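Local coordinates for glutathione s-transferase III (Zea mays, PDB 1AW9), which probably conjugates reduced glutathione to hydrophobic electrophiles, including certain herbicides, as a phi-class transferase, at residues 15-20 with 69-74. Numbering follows the deposited sequence.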
loop_
_atom_site.group_PDB
_atom_site.type_symbol
_atom_site.label_atom_id
_atom_site.label_comp_id
_atom_site.label_asym_id
_atom_site.label_seq_id
_atom_site.Cartn_x
_atom_site.Cartn_y
_atom_site.Cartn_z
ATOM N N VAL A 15 16.320 -24.140 3.877
ATOM C CA VAL A 15 15.789 -25.414 4.348
ATOM C C VAL A 15 15.028 -26.183 3.253
ATOM O O VAL A 15 15.013 -27.406 3.276
ATOM C CB VAL A 15 14.931 -25.232 5.610
ATOM C CG1 VAL A 15 14.332 -26.583 6.070
ATOM C CG2 VAL A 15 15.771 -24.608 6.702
ATOM N N ARG A 16 14.408 -25.494 2.293
ATOM C CA ARG A 16 13.703 -26.180 1.216
ATOM C C ARG A 16 14.685 -26.992 0.372
ATOM O O ARG A 16 14.300 -27.992 -0.264
ATOM C CB ARG A 16 12.988 -25.192 0.274
ATOM C CG ARG A 16 12.193 -25.876 -0.895
ATOM C CD ARG A 16 11.589 -24.948 -2.023
ATOM N NE ARG A 16 10.505 -24.105 -1.517
ATOM C CZ ARG A 16 10.662 -22.831 -1.163
ATOM N NH1 ARG A 16 11.846 -22.241 -1.308
ATOM N NH2 ARG A 16 9.717 -22.221 -0.454
ATOM N N VAL A 17 15.915 -26.490 0.252
ATOM C CA VAL A 17 16.936 -27.174 -0.557
ATOM C C VAL A 17 17.533 -28.319 0.243
ATOM O O VAL A 17 17.670 -29.411 -0.274
ATOM C CB VAL A 17 18.047 -26.225 -1.046
ATOM C CG1 VAL A 17 19.048 -26.993 -1.894
ATOM C CG2 VAL A 17 17.436 -25.111 -1.872
ATOM N N ALA A 18 17.855 -28.055 1.505
ATOM C CA ALA A 18 18.401 -29.060 2.401
ATOM C C ALA A 18 17.419 -30.254 2.421
ATOM O O ALA A 18 17.828 -31.419 2.381
ATOM C CB ALA A 18 18.562 -28.456 3.804
ATOM N N THR A 19 16.120 -29.950 2.431
ATOM C CA THR A 19 15.068 -30.957 2.427
ATOM C C THR A 19 15.325 -31.943 1.294
ATOM O O THR A 19 15.429 -33.142 1.513
ATOM C CB THR A 19 13.665 -30.306 2.241
ATOM O OG1 THR A 19 13.346 -29.533 3.397
ATOM C CG2 THR A 19 12.590 -31.331 2.078
ATOM N N VAL A 20 15.455 -31.432 0.083
ATOM C CA VAL A 20 15.686 -32.281 -1.053
ATOM C C VAL A 20 17.068 -32.951 -1.017
ATOM O O VAL A 20 17.189 -34.105 -1.417
ATOM C CB VAL A 20 15.409 -31.510 -2.356
ATOM C CG1 VAL A 20 15.958 -32.224 -3.555
ATOM C CG2 VAL A 20 13.920 -31.372 -2.535
ATOM N N ALA A 69 14.866 -24.261 -8.650
ATOM C CA ALA A 69 15.657 -24.689 -9.799
ATOM C C ALA A 69 16.687 -25.673 -9.261
ATOM O O ALA A 69 16.986 -26.691 -9.883
ATOM C CB ALA A 69 16.343 -23.505 -10.432
ATOM N N ILE A 70 17.241 -25.362 -8.102
ATOM C CA ILE A 70 18.209 -26.236 -7.474
ATOM C C ILE A 70 17.563 -27.580 -7.158
ATOM O O ILE A 70 18.120 -28.617 -7.520
ATOM C CB ILE A 70 18.788 -25.643 -6.187
ATOM C CG1 ILE A 70 19.602 -24.377 -6.504
ATOM C CG2 ILE A 70 19.659 -26.682 -5.491
ATOM C CD1 ILE A 70 19.958 -23.519 -5.274
ATOM N N ASN A 71 16.394 -27.579 -6.511
ATOM C CA ASN A 71 15.701 -28.815 -6.183
ATOM C C ASN A 71 15.370 -29.670 -7.392
ATOM O O ASN A 71 15.498 -30.891 -7.358
ATOM C CB ASN A 71 14.434 -28.527 -5.379
ATOM C CG ASN A 71 14.760 -28.164 -3.976
ATOM O OD1 ASN A 71 15.933 -28.098 -3.638
ATOM N ND2 ASN A 71 13.759 -27.943 -3.143
ATOM N N ARG A 72 14.979 -29.048 -8.486
ATOM C CA ARG A 72 14.617 -29.830 -9.628
ATOM C C ARG A 72 15.858 -30.419 -10.276
ATOM O O ARG A 72 15.871 -31.592 -10.655
ATOM C CB ARG A 72 13.817 -28.996 -10.603
ATOM C CG ARG A 72 13.369 -29.801 -11.785
ATOM C CD ARG A 72 11.914 -29.582 -12.080
ATOM N NE ARG A 72 11.403 -30.602 -12.996
ATOM C CZ ARG A 72 10.178 -30.589 -13.504
ATOM N NH1 ARG A 72 9.343 -29.605 -13.185
ATOM N NH2 ARG A 72 9.782 -31.563 -14.309
ATOM N N TYR A 73 16.911 -29.618 -10.367
ATOM C CA TYR A 73 18.177 -30.057 -10.954
ATOM C C TYR A 73 18.729 -31.266 -10.197
ATOM O O TYR A 73 19.029 -32.293 -10.777
ATOM C CB TYR A 73 19.179 -28.917 -10.910
ATOM C CG TYR A 73 20.609 -29.320 -11.153
ATOM C CD1 TYR A 73 21.114 -29.455 -12.447
ATOM C CD2 TYR A 73 21.480 -29.490 -10.078
ATOM C CE1 TYR A 73 22.453 -29.734 -12.657
ATOM C CE2 TYR A 73 22.812 -29.770 -10.276
ATOM C CZ TYR A 73 23.293 -29.881 -11.563
ATOM O OH TYR A 73 24.646 -30.078 -11.721
ATOM N N ILE A 74 18.866 -31.128 -8.895
ATOM C CA ILE A 74 19.344 -32.197 -8.065
ATOM C C ILE A 74 18.426 -33.428 -8.163
ATOM O O ILE A 74 18.926 -34.532 -8.183
ATOM C CB ILE A 74 19.411 -31.724 -6.610
ATOM C CG1 ILE A 74 20.507 -30.668 -6.444
ATOM C CG2 ILE A 74 19.512 -32.900 -5.661
ATOM C CD1 ILE A 74 21.892 -31.088 -6.899
#
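Arg16 meets Asn71 twice, through its carbonyl oxygen and through the start of its side chain. Asn71 ND2 donates to Arg16 O at 2.9 Å with an N-H...O angle of 158°, reaching the oxygen from above the carbonyl plane. Arg16 CG, placed beside its own carbonyl carbon by a chi1 of -179°, lies 3.4 Å from the same nitrogen. Farther along, a bend at chi3 carries the guanidinium to Asn13, which probably helps bind glutathione and is bonded through NH1, while NE bonds the carbonyl oxygen of Asn167. Asn167 OD1 also accepts from Asn71 ND2, giving this buried amide nitrogen two acceptors.

Val17 lies against the oxygen end of the amide, its CA 3.4 Å from Asn71 OD1. The Val17 and Ile70 side chains cross at about a right angle, CG1 of Val17 3.7 Å from CG2 of Ile70. Here the helices run almost parallel, their segment axes 8° apart and 9.4 Å at closest approach, as expected for the first and last helices of the thioredoxin-like N-terminal domain of a glutathione transferase, which pack on one face of its sheet.

Val20 covers the amide from the next turn: CG2, beside the backbone N, comes within 3.5 Å of Asn71 ND2. Without the amide, as with an alanine here in place of Asn71, Arg16 O and Asn167 OD1 would probably both lose this donor, and a gap would open between the helices beside Val17 and Val20. The other methyl of Val20, CG1, points on to Ile74 CG2 at a looser 4.2 Å, with Leu85 touching Val20 and Leu26 touching Ile74.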